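Local atomic coordinates of mannan endo-1,6-alpha-mannosidase (Chaetomium thermophilum, PDB entry 6RY0), a protein that probably cleaves alpha-1,6-mannosidic linkages as a calcium-binding family 76 transglycosidase, and is implicated in transferring GPI-anchored glycoproteins into fungal cell walls. Residues K71-W76 / H385-G390. Sequence-based numbering, arbitrary orientation.
Sequences KGDYYW and HTSGAG. With CA (calcium ion), chain C.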
ATOM      1  N   LYS A  71     -12.198  18.533  -8.504  0.87 12.56           N
ATOM      2  CA  LYS A  71     -13.268  17.648  -8.069  0.87 13.76           C
ATOM      3  C   LYS A  71     -13.076  17.172  -6.645  0.87 13.37           C
ATOM      4  O   LYS A  71     -13.964  16.493  -6.118  0.87 15.45           O
ATOM      5  CB  LYS A  71     -13.387  16.459  -9.029  0.87 15.26           C
ATOM      6  CG  LYS A  71     -13.960  16.854 -10.376  0.87 18.16           C
ATOM      7  CD  LYS A  71     -14.018  15.673 -11.364  0.87 21.30           C
ATOM      8  CE  LYS A  71     -14.760  16.068 -12.677  0.87 23.95           C
ATOM      9  NZ  LYS A  71     -14.926  14.964 -13.648  0.87 25.77           N
ATOM     10  N   GLY A  72     -11.921  17.481  -6.045  1.00 13.27           N
ATOM     11  CA  GLY A  72     -11.597  17.005  -4.721  1.00 12.39           C
ATOM     12  C   GLY A  72     -10.102  16.836  -4.586  1.00 11.38           C
ATOM     13  O   GLY A  72      -9.343  17.119  -5.504  1.00 12.68           O
ATOM     14  N   ASP A  73      -9.672  16.378  -3.431  1.00  9.94           N
ATOM     15  CA  ASP A  73      -8.262  16.442  -3.038  1.00  9.65           C
ATOM     16  C   ASP A  73      -7.418  15.261  -3.483  1.00  9.30           C
ATOM     17  O   ASP A  73      -6.194  15.312  -3.353  1.00 11.04           O
ATOM     18  CB  ASP A  73      -8.188  16.462  -1.521  1.00  9.57           C
ATOM     19  CG  ASP A  73      -8.881  17.662  -0.903  1.00 10.91           C
ATOM     20  OD1 ASP A  73      -8.513  18.769  -1.295  1.00 13.54           O
ATOM     21  OD2 ASP A  73      -9.753  17.486  -0.032  1.00 11.67           O
ATOM     22  N   TYR A  74      -8.033  14.183  -3.962  1.00  8.95           N
ATOM     23  CA  TYR A  74      -7.374  12.877  -3.995  1.00  8.52           C
ATOM     24  C   TYR A  74      -7.207  12.332  -5.369  1.00  8.23           C
ATOM     25  O   TYR A  74      -8.071  12.501  -6.236  1.00  9.43           O
ATOM     26  CB  TYR A  74      -8.193  11.891  -3.120  1.00  8.33           C
ATOM     27  CG  TYR A  74      -8.483  12.458  -1.754  1.00  8.47           C
ATOM     28  CD1 TYR A  74      -7.485  12.631  -0.806  1.00  8.22           C
ATOM     29  CD2 TYR A  74      -9.762  12.896  -1.423  1.00  8.53           C
ATOM     30  CE1 TYR A  74      -7.756  13.235   0.418  1.00  8.34           C
ATOM     31  CE2 TYR A  74     -10.046  13.497  -0.218  1.00  8.47           C
ATOM     32  CZ  TYR A  74      -9.029  13.681   0.700  1.00  8.34           C
ATOM     33  OH  TYR A  74      -9.235  14.274   1.927  1.00  8.94           O
ATOM     34  N   TYR A  75      -6.099  11.648  -5.586  1.00  8.60           N
ATOM     35  CA  TYR A  75      -5.805  10.986  -6.855  1.00  9.30           C
ATOM     36  C   TYR A  75      -6.316   9.540  -6.879  1.00  8.39           C
ATOM     37  O   TYR A  75      -6.539   8.930  -5.820  1.00  8.01           O
ATOM     38  CB  TYR A  75      -4.296  11.055  -7.128  1.00 11.12           C
ATOM     39  CG  TYR A  75      -3.834  12.444  -7.448  1.00 14.38           C
ATOM     40  CD1 TYR A  75      -3.934  12.943  -8.734  1.00 16.34           C
ATOM     41  CD2 TYR A  75      -3.317  13.280  -6.463  1.00 16.18           C
ATOM     42  CE1 TYR A  75      -3.493  14.239  -9.037  1.00 17.91           C
ATOM     43  CE2 TYR A  75      -2.876  14.556  -6.770  1.00 18.26           C
ATOM     44  CZ  TYR A  75      -2.961  15.016  -8.054  1.00 18.40           C
ATOM     45  OH  TYR A  75      -2.533  16.295  -8.368  1.00 21.17           O
ATOM     46  N   TRP A  76      -6.448   9.001  -8.080  1.00  8.78           N
ATOM     47  CA  TRP A  76      -6.980   7.658  -8.342  1.00  8.48           C
ATOM     48  C   TRP A  76      -6.352   6.578  -7.484  1.00  7.60           C
ATOM     49  O   TRP A  76      -7.062   5.715  -6.947  1.00  8.69           O
ATOM     50  CB  TRP A  76      -6.732   7.376  -9.824  1.00  9.26           C
ATOM     51  CG  TRP A  76      -7.132   6.038 -10.347  1.00  8.93           C
ATOM     52  CD1 TRP A  76      -8.405   5.586 -10.599  1.00  9.90           C
ATOM     53  CD2 TRP A  76      -6.253   4.997 -10.775  1.00  8.62           C
ATOM     54  NE1 TRP A  76      -8.362   4.315 -11.131  1.00  9.72           N
ATOM     55  CE2 TRP A  76      -7.051   3.953 -11.278  1.00  9.28           C
ATOM     56  CE3 TRP A  76      -4.870   4.865 -10.834  1.00  9.52           C
ATOM     57  CZ2 TRP A  76      -6.517   2.799 -11.789  1.00  9.60           C
ATOM     58  CZ3 TRP A  76      -4.337   3.686 -11.335  1.00 10.51           C
ATOM     59  CH2 TRP A  76      -5.172   2.678 -11.829  1.00 10.62           C
ATOM     60  N   HIS A 385      -4.445  21.054   3.614  1.00 11.77           N
ATOM     61  CA  HIS A 385      -5.176  21.371   2.388  1.00 13.03           C
ATOM     62  C   HIS A 385      -5.975  20.214   1.826  1.00 12.50           C
ATOM     63  O   HIS A 385      -6.193  20.152   0.614  1.00 14.29           O
ATOM     64  CB  HIS A 385      -4.229  21.928   1.309  1.00 15.81           C
ATOM     65  CG  HIS A 385      -3.270  22.922   1.841  1.00 17.62           C
ATOM     66  ND1 HIS A 385      -3.657  24.200   2.170  1.00 19.17           N
ATOM     67  CD2 HIS A 385      -1.972  22.813   2.202  1.00 18.40           C
ATOM     68  CE1 HIS A 385      -2.623  24.859   2.669  1.00 19.72           C
ATOM     69  NE2 HIS A 385      -1.587  24.039   2.699  1.00 19.49           N
ATOM     70  N   THR A 386      -6.468  19.334   2.692  1.00 10.61           N
ATOM     71  CA  THR A 386      -7.415  18.314   2.281  1.00 10.32           C
ATOM     72  C   THR A 386      -8.534  18.226   3.295  1.00  9.60           C
ATOM     73  O   THR A 386      -8.434  18.737   4.417  1.00 10.48           O
ATOM     74  CB  THR A 386      -6.798  16.891   2.094  1.00  9.86           C
ATOM     75  OG1 THR A 386      -6.800  16.188   3.336  1.00  8.92           O
ATOM     76  CG2 THR A 386      -5.435  16.917   1.473  1.00 11.24           C
ATOM     77  N   SER A 387      -9.576  17.491   2.914  1.00  9.53           N
ATOM     78  CA  SER A 387     -10.687  17.224   3.795  1.00  9.30           C
ATOM     79  C   SER A 387     -10.375  16.248   4.914  1.00  8.81           C
ATOM     80  O   SER A 387     -11.154  16.164   5.850  1.00  9.40           O
ATOM     81  CB  SER A 387     -11.890  16.742   3.011  1.00 10.36           C
ATOM     82  OG  SER A 387     -11.544  15.534   2.348  1.00 10.50           O
ATOM     83  N   GLY A 388      -9.256  15.511   4.810  1.00  8.43           N
ATOM     84  CA  GLY A 388      -8.824  14.622   5.870  1.00  8.78           C
ATOM     85  C   GLY A 388      -9.029  13.135   5.649  1.00  8.16           C
ATOM     86  O   GLY A 388      -8.948  12.366   6.610  1.00  8.17           O
ATOM     87  N   ALA A 389      -9.263  12.709   4.408  1.00  8.07           N
ATOM     88  CA  ALA A 389      -9.506  11.288   4.169  1.00  7.67           C
ATOM     89  C   ALA A 389      -8.284  10.432   4.428  1.00  7.28           C
ATOM     90  O   ALA A 389      -8.427   9.302   4.905  1.00  7.71           O
ATOM     91  CB  ALA A 389      -9.979  11.074   2.728  1.00  8.33           C
ATOM     92  N   GLY A 390      -7.090  10.921   4.131  1.00  7.43           N
ATOM     93  CA  GLY A 390      -5.914  10.099   4.356  1.00  7.31           C
ATOM     94  C   GLY A 390      -5.631   9.880   5.820  1.00  7.08           C
ATOM     95  O   GLY A 390      -5.238   8.776   6.226  1.00  7.39           O
TER
HETATM   96 CA    CA C 502      -7.316  20.668  -1.511  0.54 10.70          CA
HETATM   97  O   HOH W   1      -6.922  19.905  -3.731  1.00 27.42           O
HETATM   98  O   HOH W   2      -9.462  20.878  -2.729  1.00 34.48           O
HETATM   99  O   HOH W   3      -8.910  21.495  -0.144  1.00 23.49           O
HETATM  100  O   HOH W   4      -5.447  19.937  -2.053  1.00 28.21           O
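Asp73 and His385 share a calcium ion, bound by Asp73 OD1 at 2.3 Å and by the backbone carbonyl His385 O at 2.5 Å. Four waters complete six-fold coordination, and the protein supplies two ligands, one from each segment; the imidazole of His385 points elsewhere. The second carboxylate oxygen, Asp73 OD2, accepts a hydrogen bond from Ser387 N at 3.0 Å; the donor stands well out of the carboxylate plane (49°), and metal and amide together fix how the group is turned. Next to it the Tyr74 hydroxyl reaches the start of helix 389-401. Ala389 N donates to Tyr74 OH almost straight (2.9 Å, 168°), Gly388 N adds a weak bond, and Ser387 OG, at the ring edge and near its plane, is hydrogen-bonded to Tyr74 OH at 2.7 Å. The methyl of Ala389 packs obliquely against the ring, 3.4 Å from Tyr74 CZ. With CG beside its backbone N (chi1 -50°), the tyrosine also sets one ring face under Asp73 CB, which backs the calcium ligand. A phenylalanine in place of this tyrosine would probably leave Ala389 N and Ser387 OG without this partner and hold the turn less firmly. That turn is itself an ST turn, Thr386 OG1 accepting from Gly388 N, with Gly388 as the N-cap residue. Arg368 NH2 hydrogen-bonds Ser387 O, and Phe50 packs on Ser387 and Ala389. The calcium and the Tyr74 hydroxyl together tie the loop between helices 33-48 and 76-93 to the run leading into helix 389-401.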